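Local atomic coordinates of ATP-dependent DNA helicase (Mycobacterium smegmatis, PDB entry 5V9X), a protein that unwinds RNA:DNA hybrids as a 3'-to-5' helicase, tracking along single-stranded DNA and powered by ATP hydrolysis. Residues L101-L106 / L163-E168; Q261-D266 / V427-H432; R779-A784 / H803-A808. All coordinates share one frame; numbering follows the deposited sequence.

How the contacts relate
Starting from the N terminus, three loops of chain are closed one after another, with none nested in or crossing the next. Contact 1 pairs two neighbouring strands of the first RecA-like sheet, bringing together segments 57 residues apart inside the DEAD/DEAH box helicase range. Contact 2 does the same in the second RecA-like sheet, but over a span of 161 residues, and joins its first strand to its sixth. Contact 3 lies much further along, in the DEAD/H associated range, where a short connection, 18 residues between the segments, joins two packed helices. Contacts 1 and 2 sit on opposite sides of the chain's centre, their own centres about 37 Å apart, and both have bound DNA at their ends.

Contact 1 (L101-L106 / L163-E168); sequences LYVSPL and LITTPE. With nucleotides of chain B.
Leu101, Tyr102 and Val103 pair with Leu163, Ile164 and Thr165 as neighbouring parallel strands of the first RecA-like domain. The backbone bonds come first: Tyr102 N donates to Leu163 O at 2.8 Å, Thr165 N to Tyr102 O at 3.0 Å, and Ser104 N carries the ladder one step past the strand with a bond to Thr165 O.

Apolar packing follows on both faces of the sheet. On one, Leu101 has CG anti to its backbone N (chi1 -179°), and its CD1 branch meets Leu163 CD2 and Thr165 CG2. Val103 CG1 reaches over to Pro167 CD at 3.7 Å, where helix 167-174 starts. On the other face, Ile164 CG2 approaches Tyr102 CD1 at 3.6 Å, while the phenol oxygen is bonded to Asp191.

The loops at the strand ends meet the DNA. Ser104 OG donates to Leu106 O at 2.8 Å, on a lone pair in the carbonyl plane, which ties the turn together, and Leu106 CD2 lies against the sugar of DT8 of chain B. Thr166 caps helix 167-174 through Ser169 N, and the same OG1 faces OP1 of the DC10 phosphate of chain B, modelled so close that the length of that bond is doubtful.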
loop_
_atom_site.group_PDB
_atom_site.type_symbol
_atom_site.label_atom_id
_atom_site.label_comp_id
_atom_site.label_asym_id
_atom_site.label_seq_id
_atom_site.Cartn_x
_atom_site.Cartn_y
_atom_site.Cartn_z
ATOM N N LEU A 101 -22.747 -6.650 3.612
ATOM C CA LEU A 101 -21.682 -6.623 2.614
ATOM C C LEU A 101 -20.366 -6.314 3.315
ATOM O O LEU A 101 -20.162 -5.199 3.806
ATOM C CB LEU A 101 -21.973 -5.595 1.521
ATOM C CG LEU A 101 -20.919 -5.495 0.412
ATOM C CD1 LEU A 101 -20.844 -6.786 -0.387
ATOM C CD2 LEU A 101 -21.196 -4.313 -0.499
ATOM N N TYR A 102 -19.477 -7.300 3.362
ATOM C CA TYR A 102 -18.136 -7.131 3.903
ATOM C C TYR A 102 -17.150 -7.020 2.748
ATOM O O TYR A 102 -17.152 -7.861 1.844
ATOM C CB TYR A 102 -17.770 -8.305 4.817
ATOM C CG TYR A 102 -16.316 -8.350 5.237
ATOM C CD1 TYR A 102 -15.353 -8.919 4.413
ATOM C CD2 TYR A 102 -15.909 -7.846 6.465
ATOM C CE1 TYR A 102 -14.030 -8.968 4.789
ATOM C CE2 TYR A 102 -14.584 -7.896 6.851
ATOM C CZ TYR A 102 -13.646 -8.456 6.006
ATOM O OH TYR A 102 -12.319 -8.515 6.371
ATOM N N VAL A 103 -16.305 -5.990 2.784
ATOM C CA VAL A 103 -15.317 -5.741 1.740
ATOM C C VAL A 103 -13.927 -5.830 2.352
ATOM O O VAL A 103 -13.633 -5.145 3.341
ATOM C CB VAL A 103 -15.527 -4.371 1.069
ATOM C CG1 VAL A 103 -14.471 -4.139 0.000
ATOM C CG2 VAL A 103 -16.922 -4.278 0.471
ATOM N N SER A 104 -13.072 -6.666 1.760
ATOM C CA SER A 104 -11.689 -6.825 2.172
ATOM C C SER A 104 -10.748 -6.502 1.018
ATOM O O SER A 104 -10.992 -6.927 -0.116
ATOM C CB SER A 104 -11.410 -8.254 2.658
ATOM O OG SER A 104 -10.022 -8.453 2.872
ATOM N N PRO A 105 -9.667 -5.760 1.272
ATOM C CA PRO A 105 -8.696 -5.498 0.198
ATOM C C PRO A 105 -7.868 -6.714 -0.180
ATOM O O PRO A 105 -7.273 -6.722 -1.266
ATOM C CB PRO A 105 -7.817 -4.383 0.778
ATOM C CG PRO A 105 -7.929 -4.553 2.261
ATOM C CD PRO A 105 -9.318 -5.072 2.527
ATOM N N LEU A 106 -7.812 -7.740 0.667
ATOM C CA LEU A 106 -7.036 -8.945 0.411
ATOM C C LEU A 106 -7.957 -10.154 0.317
ATOM O O LEU A 106 -8.909 -10.283 1.095
ATOM C CB LEU A 106 -5.993 -9.170 1.511
ATOM C CG LEU A 106 -4.851 -8.156 1.590
ATOM C CD1 LEU A 106 -4.024 -8.385 2.837
ATOM C CD2 LEU A 106 -3.981 -8.247 0.349
ATOM N N LEU A 163 -22.439 -11.262 2.166
ATOM C CA LEU A 163 -21.565 -11.321 1.003
ATOM C C LEU A 163 -20.197 -10.766 1.374
ATOM O O LEU A 163 -20.085 -9.622 1.827
ATOM C CB LEU A 163 -22.148 -10.546 -0.179
ATOM C CG LEU A 163 -21.315 -10.666 -1.455
ATOM C CD1 LEU A 163 -21.299 -12.109 -1.946
ATOM C CD2 LEU A 163 -21.825 -9.729 -2.539
ATOM N N ILE A 164 -19.164 -11.581 1.187
ATOM C CA ILE A 164 -17.776 -11.186 1.391
ATOM C C ILE A 164 -17.134 -11.043 0.019
ATOM O O ILE A 164 -17.266 -11.937 -0.825
ATOM C CB ILE A 164 -17.023 -12.219 2.248
ATOM C CG1 ILE A 164 -17.654 -12.326 3.639
ATOM C CG2 ILE A 164 -15.555 -11.861 2.345
ATOM C CD1 ILE A 164 -17.103 -13.466 4.469
ATOM N N THR A 165 -16.451 -9.926 -0.213
ATOM C CA THR A 165 -15.909 -9.655 -1.539
ATOM C C THR A 165 -14.773 -8.643 -1.423
ATOM O O THR A 165 -14.379 -8.240 -0.325
ATOM C CB THR A 165 -17.009 -9.162 -2.485
ATOM O OG1 THR A 165 -16.454 -8.932 -3.785
ATOM C CG2 THR A 165 -17.626 -7.867 -1.967
ATOM N N THR A 166 -14.250 -8.239 -2.573
ATOM C CA THR A 166 -13.203 -7.242 -2.720
ATOM C C THR A 166 -13.764 -5.975 -3.360
ATOM O O THR A 166 -14.876 -5.977 -3.900
ATOM C CB THR A 166 -12.060 -7.797 -3.581
ATOM O OG1 THR A 166 -12.555 -8.128 -4.885
ATOM C CG2 THR A 166 -11.453 -9.034 -2.935
ATOM N N PRO A 167 -13.026 -4.861 -3.304
ATOM C CA PRO A 167 -13.492 -3.663 -4.022
ATOM C C PRO A 167 -13.605 -3.886 -5.518
ATOM O O PRO A 167 -14.584 -3.451 -6.136
ATOM C CB PRO A 167 -12.426 -2.612 -3.679
ATOM C CG PRO A 167 -11.822 -3.084 -2.403
ATOM C CD PRO A 167 -11.828 -4.578 -2.490
ATOM N N GLU A 168 -12.626 -4.568 -6.114
ATOM C CA GLU A 168 -12.671 -4.851 -7.545
ATOM C C GLU A 168 -13.889 -5.695 -7.901
ATOM O O GLU A 168 -14.590 -5.412 -8.879
ATOM C CB GLU A 168 -11.382 -5.554 -7.981
ATOM C CG GLU A 168 -10.138 -4.669 -8.010
ATOM C CD GLU A 168 -9.614 -4.320 -6.626
ATOM O OE1 GLU A 168 -10.071 -4.930 -5.634
ATOM O OE2 GLU A 168 -8.741 -3.429 -6.530
ATOM P P DG B 9 -4.764 -9.947 -3.316
ATOM O OP1 DG B 9 -5.494 -10.534 -2.171
ATOM O OP2 DG B 9 -3.719 -10.730 -4.015
ATOM O "O5'" DG B 9 -5.822 -9.463 -4.401
ATOM C "C5'" DG B 9 -6.757 -8.447 -4.066
ATOM C "C4'" DG B 9 -7.527 -7.998 -5.292
ATOM O "O4'" DG B 9 -6.652 -7.230 -6.156
ATOM C "C3'" DG B 9 -8.093 -9.128 -6.144
ATOM O "O3'" DG B 9 -9.394 -8.786 -6.592
ATOM C "C2'" DG B 9 -7.103 -9.232 -7.303
ATOM C "C1'" DG B 9 -6.623 -7.794 -7.449
ATOM N N9 DG B 9 -5.258 -7.689 -7.954
ATOM C C8 DG B 9 -4.124 -8.207 -7.378
ATOM N N7 DG B 9 -3.038 -7.952 -8.051
ATOM C C5 DG B 9 -3.476 -7.215 -9.141
ATOM C C6 DG B 9 -2.744 -6.659 -10.214
ATOM O O6 DG B 9 -1.524 -6.713 -10.419
ATOM N N1 DG B 9 -3.571 -5.985 -11.108
ATOM C C2 DG B 9 -4.935 -5.863 -10.979
ATOM N N2 DG B 9 -5.564 -5.173 -11.945
ATOM N N3 DG B 9 -5.635 -6.380 -9.975
ATOM C C4 DG B 9 -4.841 -7.041 -9.097
ATOM P P DC B 10 -10.400 -9.930 -7.101
ATOM O OP1 DC B 10 -11.774 -9.472 -6.794
ATOM O OP2 DC B 10 -9.924 -11.240 -6.607
ATOM O "O5'" DC B 10 -10.201 -9.938 -8.682
ATOM C "C5'" DC B 10 -10.745 -8.902 -9.468
ATOM C "C4'" DC B 10 -10.366 -9.095 -10.920
ATOM O "O4'" DC B 10 -8.985 -8.710 -11.116
ATOM C "C3'" DC B 10 -10.482 -10.539 -11.424
ATOM O "O3'" DC B 10 -11.322 -10.585 -12.551
ATOM C "C2'" DC B 10 -9.045 -10.927 -11.784
ATOM C "C1'" DC B 10 -8.420 -9.574 -12.064
ATOM N N1 DC B 10 -6.942 -9.558 -11.908
ATOM C C2 DC B 10 -6.161 -8.872 -12.842
ATOM O O2 DC B 10 -6.723 -8.284 -13.776
ATOM N N3 DC B 10 -4.812 -8.866 -12.695
ATOM C C4 DC B 10 -4.251 -9.514 -11.670
ATOM N N4 DC B 10 -2.919 -9.484 -11.565
ATOM C C5 DC B 10 -5.034 -10.222 -10.709
ATOM C C6 DC B 10 -6.360 -10.218 -10.866
ATOM P P DT B 8 0.867 -9.936 -4.297
ATOM O OP1 DT B 8 0.843 -11.238 -3.600
ATOM O OP2 DT B 8 1.095 -9.895 -5.758
ATOM O "O5'" DT B 8 -0.493 -9.155 -3.987
ATOM C "C5'" DT B 8 -0.808 -8.780 -2.650
ATOM C "C4'" DT B 8 -1.877 -7.702 -2.629
ATOM O "O4'" DT B 8 -1.326 -6.455 -3.085
ATOM C "C3'" DT B 8 -3.064 -7.962 -3.544
ATOM O "O3'" DT B 8 -4.102 -8.577 -2.803
ATOM C "C2'" DT B 8 -3.476 -6.559 -4.040
ATOM C "C1'" DT B 8 -2.386 -5.632 -3.490
ATOM N N1 DT B 8 -1.867 -4.652 -4.489
ATOM C C2 DT B 8 -2.098 -3.311 -4.295
ATOM O O2 DT B 8 -2.710 -2.871 -3.339
ATOM N N3 DT B 8 -1.581 -2.495 -5.265
ATOM C C4 DT B 8 -0.871 -2.880 -6.390
ATOM O O4 DT B 8 -0.446 -2.069 -7.207
ATOM C C5 DT B 8 -0.666 -4.302 -6.533
ATOM C C7 DT B 8 0.090 -4.839 -7.710
ATOM C C6 DT B 8 -1.168 -5.109 -5.587
#

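Contact 2 (Q261-D266 / V427-H432); sequences QVPVPD and VLFPKH. With nucleotides of chain B.
In the second RecA-like domain, strand 424-429 runs beside strand 256-262, and the two meet here at their C-terminal ends. One backbone bond joins the segments, Gln261 N to Leu428 O at 3.0 Å with an N-H...O angle of 154°; the backbone of Leu428 is also bonded to Ser259, two residues before Gln261 on strand 256-262.

Gln261 does most of the side-chain work. Beyond CG its chain is extended (chi2 -178°), which lays the amide across Val427: CD is 3.5 Å from Val427 CG1, and NE2 touches both methyls. OE1 comes to 3.6 Å from Phe429 CZ, with the amide and ring planes 70° apart. The Phe429 ring also takes Pro263 CG at its edge, and Leu286 of helix 276-288 packs on both Gln261 and Phe429. Past the strand, Pro430 puts CD 3.4 Å from Gln261 O and CG against Val262 CG2, the two side chains crossing at about a right angle.

Beyond Pro430 the chain turns to the DNA. His432 lays one ring face over the DC3 base of chain B, with N3 of that base 3.3 Å above the ring plane. Lys431 NZ donates to OP1 of DC4 of chain B at 3.1 Å and weakly to O3' of DC3. Loops that leave the C-terminal ends of the strands to hold the sugar-phosphate backbone, as Lys431 does, are typical of RecA-like domains of superfamily 2 helicases.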
loop_
_atom_site.group_PDB
_atom_site.type_symbol
_atom_site.label_atom_id
_atom_site.label_comp_id
_atom_site.label_asym_id
_atom_site.label_seq_id
_atom_site.Cartn_x
_atom_site.Cartn_y
_atom_site.Cartn_z
ATOM N N GLN A 261 17.715 -8.323 14.280
ATOM C CA GLN A 261 18.802 -9.289 14.351
ATOM C C GLN A 261 19.694 -9.167 13.122
ATOM O O GLN A 261 19.202 -9.148 11.987
ATOM C CB GLN A 261 18.252 -10.712 14.480
ATOM C CG GLN A 261 17.406 -10.922 15.734
ATOM C CD GLN A 261 16.907 -12.349 15.892
ATOM O OE1 GLN A 261 17.296 -13.244 15.141
ATOM N NE2 GLN A 261 16.039 -12.566 16.876
ATOM N N VAL A 262 21.002 -9.079 13.356
ATOM C CA VAL A 262 22.010 -9.068 12.299
ATOM C C VAL A 262 22.961 -10.236 12.542
ATOM O O VAL A 262 23.754 -10.203 13.495
ATOM C CB VAL A 262 22.765 -7.730 12.254
ATOM C CG1 VAL A 262 23.966 -7.831 11.327
ATOM C CG2 VAL A 262 21.837 -6.616 11.803
ATOM N N PRO A 263 22.920 -11.285 11.715
ATOM C CA PRO A 263 23.679 -12.505 12.037
ATOM C C PRO A 263 25.185 -12.380 11.855
ATOM O O PRO A 263 25.919 -13.212 12.404
ATOM C CB PRO A 263 23.094 -13.550 11.073
ATOM C CG PRO A 263 21.810 -12.951 10.560
ATOM C CD PRO A 263 22.034 -11.475 10.556
ATOM N N VAL A 264 25.672 -11.387 11.116
ATOM C CA VAL A 264 27.098 -11.301 10.804
ATOM C C VAL A 264 27.759 -10.226 11.662
ATOM O O VAL A 264 27.102 -9.247 12.044
ATOM C CB VAL A 264 27.323 -11.030 9.306
ATOM C CG1 VAL A 264 26.750 -12.162 8.471
ATOM C CG2 VAL A 264 26.695 -9.715 8.903
ATOM N N PRO A 265 29.052 -10.366 11.991
ATOM C CA PRO A 265 29.710 -9.368 12.848
ATOM C C PRO A 265 30.053 -8.077 12.121
ATOM O O PRO A 265 30.145 -7.015 12.745
ATOM C CB PRO A 265 30.978 -10.096 13.315
ATOM C CG PRO A 265 31.270 -11.058 12.218
ATOM C CD PRO A 265 29.931 -11.513 11.705
ATOM N N ASP A 266 30.252 -8.155 10.808
ATOM C CA ASP A 266 30.624 -6.984 10.017
ATOM C C ASP A 266 29.980 -7.124 8.647
ATOM O O ASP A 266 30.418 -7.946 7.837
ATOM C CB ASP A 266 32.142 -6.857 9.907
ATOM C CG ASP A 266 32.580 -5.553 9.263
ATOM O OD1 ASP A 266 31.711 -4.766 8.832
ATOM O OD2 ASP A 266 33.805 -5.313 9.193
ATOM N N VAL A 427 10.542 -10.168 14.524
ATOM C CA VAL A 427 11.971 -10.031 14.267
ATOM C C VAL A 427 12.157 -9.423 12.882
ATOM O O VAL A 427 11.513 -9.853 11.918
ATOM C CB VAL A 427 12.700 -11.384 14.372
ATOM C CG1 VAL A 427 14.173 -11.220 14.036
ATOM C CG2 VAL A 427 12.532 -11.970 15.764
ATOM N N LEU A 428 13.032 -8.426 12.788
ATOM C CA LEU A 428 13.373 -7.780 11.527
ATOM C C LEU A 428 14.817 -8.103 11.167
ATOM O O LEU A 428 15.714 -7.970 12.006
ATOM C CB LEU A 428 13.180 -6.263 11.610
ATOM C CG LEU A 428 11.820 -5.672 11.219
ATOM C CD1 LEU A 428 10.743 -6.013 12.238
ATOM C CD2 LEU A 428 11.932 -4.167 11.034
ATOM N N PHE A 429 15.038 -8.525 9.923
ATOM C CA PHE A 429 16.377 -8.812 9.421
ATOM C C PHE A 429 16.774 -7.765 8.392
ATOM O O PHE A 429 16.224 -7.759 7.281
ATOM C CB PHE A 429 16.440 -10.208 8.797
ATOM C CG PHE A 429 16.477 -11.327 9.797
ATOM C CD1 PHE A 429 15.304 -11.879 10.282
ATOM C CD2 PHE A 429 17.686 -11.840 10.240
ATOM C CE1 PHE A 429 15.336 -12.917 11.195
ATOM C CE2 PHE A 429 17.722 -12.877 11.155
ATOM C CZ PHE A 429 16.545 -13.416 11.633
ATOM N N PRO A 430 17.700 -6.861 8.705
ATOM C CA PRO A 430 18.221 -5.961 7.672
ATOM C C PRO A 430 18.961 -6.735 6.591
ATOM O O PRO A 430 19.624 -7.740 6.860
ATOM C CB PRO A 430 19.171 -5.041 8.447
ATOM C CG PRO A 430 18.703 -5.114 9.861
ATOM C CD PRO A 430 18.196 -6.511 10.047
ATOM N N LYS A 431 18.837 -6.254 5.354
ATOM C CA LYS A 431 19.546 -6.847 4.228
ATOM C C LYS A 431 20.956 -6.299 4.067
ATOM O O LYS A 431 21.853 -7.036 3.638
ATOM C CB LYS A 431 18.767 -6.618 2.927
ATOM C CG LYS A 431 17.496 -7.445 2.807
ATOM C CD LYS A 431 16.679 -7.055 1.580
ATOM C CE LYS A 431 17.426 -7.320 0.285
ATOM N NZ LYS A 431 16.595 -7.014 -0.914
ATOM N N HIS A 432 21.174 -5.029 4.401
ATOM C CA HIS A 432 22.482 -4.401 4.247
ATOM C C HIS A 432 22.622 -3.301 5.294
ATOM O O HIS A 432 21.760 -3.129 6.161
ATOM C CB HIS A 432 22.664 -3.876 2.819
ATOM C CG HIS A 432 21.565 -2.969 2.365
ATOM N ND1 HIS A 432 20.350 -3.439 1.915
ATOM C CD2 HIS A 432 21.499 -1.619 2.286
ATOM C CE1 HIS A 432 19.581 -2.419 1.581
ATOM N NE2 HIS A 432 20.255 -1.303 1.795
ATOM P P DC B 3 24.454 -9.241 -0.702
ATOM O OP1 DC B 3 24.399 -10.019 0.555
ATOM O OP2 DC B 3 24.557 -9.944 -1.999
ATOM O "O5'" DC B 3 23.172 -8.281 -0.735
ATOM C "C5'" DC B 3 21.904 -8.792 -0.319
ATOM C "C4'" DC B 3 20.755 -7.906 -0.781
ATOM O "O4'" DC B 3 20.946 -6.549 -0.300
ATOM C "C3'" DC B 3 20.566 -7.801 -2.298
ATOM O "O3'" DC B 3 19.176 -7.854 -2.616
ATOM C "C2'" DC B 3 21.153 -6.427 -2.616
ATOM C "C1'" DC B 3 20.768 -5.649 -1.369
ATOM N N1 DC B 3 21.613 -4.447 -1.121
ATOM C C2 DC B 3 21.087 -3.169 -1.348
ATOM O O2 DC B 3 19.924 -3.057 -1.756
ATOM N N3 DC B 3 21.869 -2.086 -1.112
ATOM C C4 DC B 3 23.117 -2.247 -0.671
ATOM N N4 DC B 3 23.851 -1.151 -0.455
ATOM C C5 DC B 3 23.670 -3.542 -0.436
ATOM C C6 DC B 3 22.889 -4.600 -0.668
ATOM P P DC B 4 18.537 -9.172 -3.280
ATOM O OP1 DC B 4 17.070 -9.096 -3.092
ATOM O OP2 DC B 4 19.284 -10.340 -2.765
ATOM O "O5'" DC B 4 18.848 -9.011 -4.844
ATOM C "C5'" DC B 4 18.198 -7.993 -5.606
ATOM C "C4'" DC B 4 19.106 -7.485 -6.716
ATOM O "O4'" DC B 4 20.417 -7.246 -6.178
ATOM C "C3'" DC B 4 19.313 -8.455 -7.878
ATOM O "O3'" DC B 4 18.472 -8.095 -8.972
ATOM C "C2'" DC B 4 20.805 -8.311 -8.246
ATOM C "C1'" DC B 4 21.351 -7.310 -7.223
ATOM N N1 DC B 4 22.672 -7.708 -6.647
ATOM C C2 DC B 4 23.856 -7.253 -7.241
ATOM O O2 DC B 4 23.791 -6.526 -8.239
ATOM N N3 DC B 4 25.045 -7.626 -6.702
ATOM C C4 DC B 4 25.073 -8.411 -5.623
ATOM N N4 DC B 4 26.267 -8.752 -5.129
ATOM C C5 DC B 4 23.877 -8.883 -5.005
ATOM C C6 DC B 4 22.712 -8.510 -5.544
#

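Contact 3 (R779-A784 / H803-A808); sequences RFRECA and HQRQRA
Phe780 and Arg781 carry this contact from helix 774-786 onto helix 801-815. Phe780 comes first and turns a ring edge to the backbone of the other helix, with CE2 3.5 Å from Ala808 O, an oxygen that lies near the plane of the ring. Farther out the same ring packs on Leu812 and Ala815 of that helix, and on Ile823 and Val824 of helix 822-835.

Arg781 follows, the residue at which the helices come together: its CB rests on Ala808 CB at 3.8 Å. The two short helical segments cross at 100°, with axes 9.5 Å apart, in a nearly perpendicular packing within the DEAD/H associated region. From CB the side chain runs out extended, then bends at chi3 (55°). Its CD lies 3.6 Å from Arg805 CG, the two arginines side by side and pointing the same way. Their like charges share a partner, since Glu574 forms salt bridges with both. The guanidinium edge also faces Gln804, where NH1 makes a weak bond of 3.5 Å to OE1; the guanidinium and amide planes are nearly coplanar. NH1 is bonded to Asp551 O as well.

Glu782, the next residue, points away from helix 801-815, its OE2 paired with Arg781 NH2 at 3.6 Å and with Arg552.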
loop_
_atom_site.group_PDB
_atom_site.type_symbol
_atom_site.label_atom_id
_atom_site.label_comp_id
_atom_site.label_asym_id
_atom_site.label_seq_id
_atom_site.Cartn_x
_atom_site.Cartn_y
_atom_site.Cartn_z
ATOM N N ARG A 779 2.901 7.727 -15.614
ATOM C CA ARG A 779 1.611 7.979 -14.988
ATOM C C ARG A 779 0.570 8.470 -15.987
ATOM O O ARG A 779 -0.629 8.331 -15.725
ATOM C CB ARG A 779 1.772 8.972 -13.837
ATOM C CG ARG A 779 2.702 8.478 -12.730
ATOM C CD ARG A 779 2.244 7.135 -12.172
ATOM N NE ARG A 779 3.232 6.536 -11.278
ATOM C CZ ARG A 779 3.162 6.567 -9.951
ATOM N NH1 ARG A 779 2.142 7.169 -9.353
ATOM N NH2 ARG A 779 4.110 5.993 -9.219
ATOM N N PHE A 780 0.992 9.029 -17.124
ATOM C CA PHE A 780 0.031 9.318 -18.186
ATOM C C PHE A 780 -0.481 8.031 -18.821
ATOM O O PHE A 780 -1.653 7.944 -19.201
ATOM C CB PHE A 780 0.660 10.224 -19.246
ATOM C CG PHE A 780 -0.272 10.570 -20.380
ATOM C CD1 PHE A 780 -1.074 11.696 -20.314
ATOM C CD2 PHE A 780 -0.341 9.769 -21.513
ATOM C CE1 PHE A 780 -1.930 12.020 -21.356
ATOM C CE2 PHE A 780 -1.197 10.084 -22.555
ATOM C CZ PHE A 780 -1.992 11.212 -22.478
ATOM N N ARG A 781 0.388 7.026 -18.954
ATOM C CA ARG A 781 -0.040 5.741 -19.499
ATOM C C ARG A 781 -1.014 5.044 -18.557
ATOM O O ARG A 781 -2.089 4.598 -18.977
ATOM C CB ARG A 781 1.174 4.851 -19.766
ATOM C CG ARG A 781 0.809 3.409 -20.085
ATOM C CD ARG A 781 2.031 2.510 -20.122
ATOM N NE ARG A 781 2.813 2.574 -18.889
ATOM C CZ ARG A 781 2.486 1.952 -17.760
ATOM N NH1 ARG A 781 1.381 1.222 -17.695
ATOM N NH2 ARG A 781 3.263 2.065 -16.691
ATOM N N GLU A 782 -0.650 4.934 -17.275
ATOM C CA GLU A 782 -1.530 4.287 -16.306
ATOM C C GLU A 782 -2.867 5.015 -16.203
ATOM O O GLU A 782 -3.917 4.381 -16.043
ATOM C CB GLU A 782 -0.848 4.219 -14.937
ATOM C CG GLU A 782 0.450 3.416 -14.905
ATOM C CD GLU A 782 1.148 3.487 -13.554
ATOM O OE1 GLU A 782 0.639 4.194 -12.656
ATOM O OE2 GLU A 782 2.206 2.840 -13.388
ATOM N N CYS A 783 -2.850 6.348 -16.299
ATOM C CA CYS A 783 -4.094 7.110 -16.239
ATOM C C CYS A 783 -4.949 6.871 -17.478
ATOM O O CYS A 783 -6.160 6.637 -17.372
ATOM C CB CYS A 783 -3.796 8.600 -16.072
ATOM S SG CYS A 783 -3.368 9.097 -14.385
ATOM N N ALA A 784 -4.337 6.926 -18.665
ATOM C CA ALA A 784 -5.093 6.725 -19.897
ATOM C C ALA A 784 -5.749 5.351 -19.927
ATOM O O ALA A 784 -6.912 5.218 -20.325
ATOM C CB ALA A 784 -4.181 6.911 -21.111
ATOM N N HIS A 803 1.848 -2.587 -25.703
ATOM C CA HIS A 803 0.821 -1.948 -26.516
ATOM C C HIS A 803 0.210 -0.747 -25.806
ATOM O O HIS A 803 -0.109 0.260 -26.450
ATOM C CB HIS A 803 -0.258 -2.966 -26.878
ATOM C CG HIS A 803 -1.276 -2.450 -27.844
ATOM N ND1 HIS A 803 -2.610 -2.325 -27.521
ATOM C CD2 HIS A 803 -1.157 -2.025 -29.123
ATOM C CE1 HIS A 803 -3.269 -1.848 -28.561
ATOM N NE2 HIS A 803 -2.411 -1.657 -29.546
ATOM N N GLN A 804 0.024 -0.838 -24.486
ATOM C CA GLN A 804 -0.364 0.339 -23.717
ATOM C C GLN A 804 0.633 1.469 -23.927
ATOM O O GLN A 804 0.247 2.605 -24.220
ATOM C CB GLN A 804 -0.474 -0.007 -22.230
ATOM C CG GLN A 804 -1.747 -0.734 -21.834
ATOM C CD GLN A 804 -1.913 -0.845 -20.328
ATOM O OE1 GLN A 804 -1.147 -0.259 -19.563
ATOM N NE2 GLN A 804 -2.916 -1.600 -19.896
ATOM N N ARG A 805 1.927 1.164 -23.805
ATOM C CA ARG A 805 2.960 2.183 -23.967
ATOM C C ARG A 805 2.904 2.820 -25.349
ATOM O O ARG A 805 2.939 4.048 -25.479
ATOM C CB ARG A 805 4.336 1.567 -23.723
ATOM C CG ARG A 805 4.568 1.132 -22.297
ATOM C CD ARG A 805 5.631 0.065 -22.228
ATOM N NE ARG A 805 6.016 -0.217 -20.853
ATOM C CZ ARG A 805 6.699 -1.292 -20.480
ATOM N NH1 ARG A 805 7.067 -2.189 -21.385
ATOM N NH2 ARG A 805 7.013 -1.468 -19.204
ATOM N N GLN A 806 2.816 1.995 -26.394
ATOM C CA GLN A 806 2.811 2.518 -27.757
ATOM C C GLN A 806 1.618 3.436 -27.993
ATOM O O GLN A 806 1.770 4.553 -28.501
ATOM C CB GLN A 806 2.811 1.362 -28.755
ATOM C CG GLN A 806 2.641 1.785 -30.203
ATOM C CD GLN A 806 2.723 0.613 -31.158
ATOM O OE1 GLN A 806 1.768 0.314 -31.876
ATOM N NE2 GLN A 806 3.867 -0.061 -31.172
ATOM N N ARG A 807 0.417 2.986 -27.619
ATOM C CA ARG A 807 -0.771 3.806 -27.834
ATOM C C ARG A 807 -0.796 5.011 -26.902
ATOM O O ARG A 807 -1.222 6.099 -27.304
ATOM C CB ARG A 807 -2.033 2.963 -27.657
ATOM C CG ARG A 807 -2.234 1.902 -28.727
ATOM C CD ARG A 807 -2.384 2.517 -30.111
ATOM N NE ARG A 807 -2.789 1.521 -31.100
ATOM C CZ ARG A 807 -1.943 0.725 -31.746
ATOM N NH1 ARG A 807 -0.641 0.809 -31.510
ATOM N NH2 ARG A 807 -2.397 -0.155 -32.627
ATOM N N ALA A 808 -0.348 4.843 -25.654
ATOM C CA ALA A 808 -0.337 5.966 -24.720
ATOM C C ALA A 808 0.690 7.014 -25.131
ATOM O O ALA A 808 0.409 8.218 -25.093
ATOM C CB ALA A 808 -0.065 5.478 -23.297
#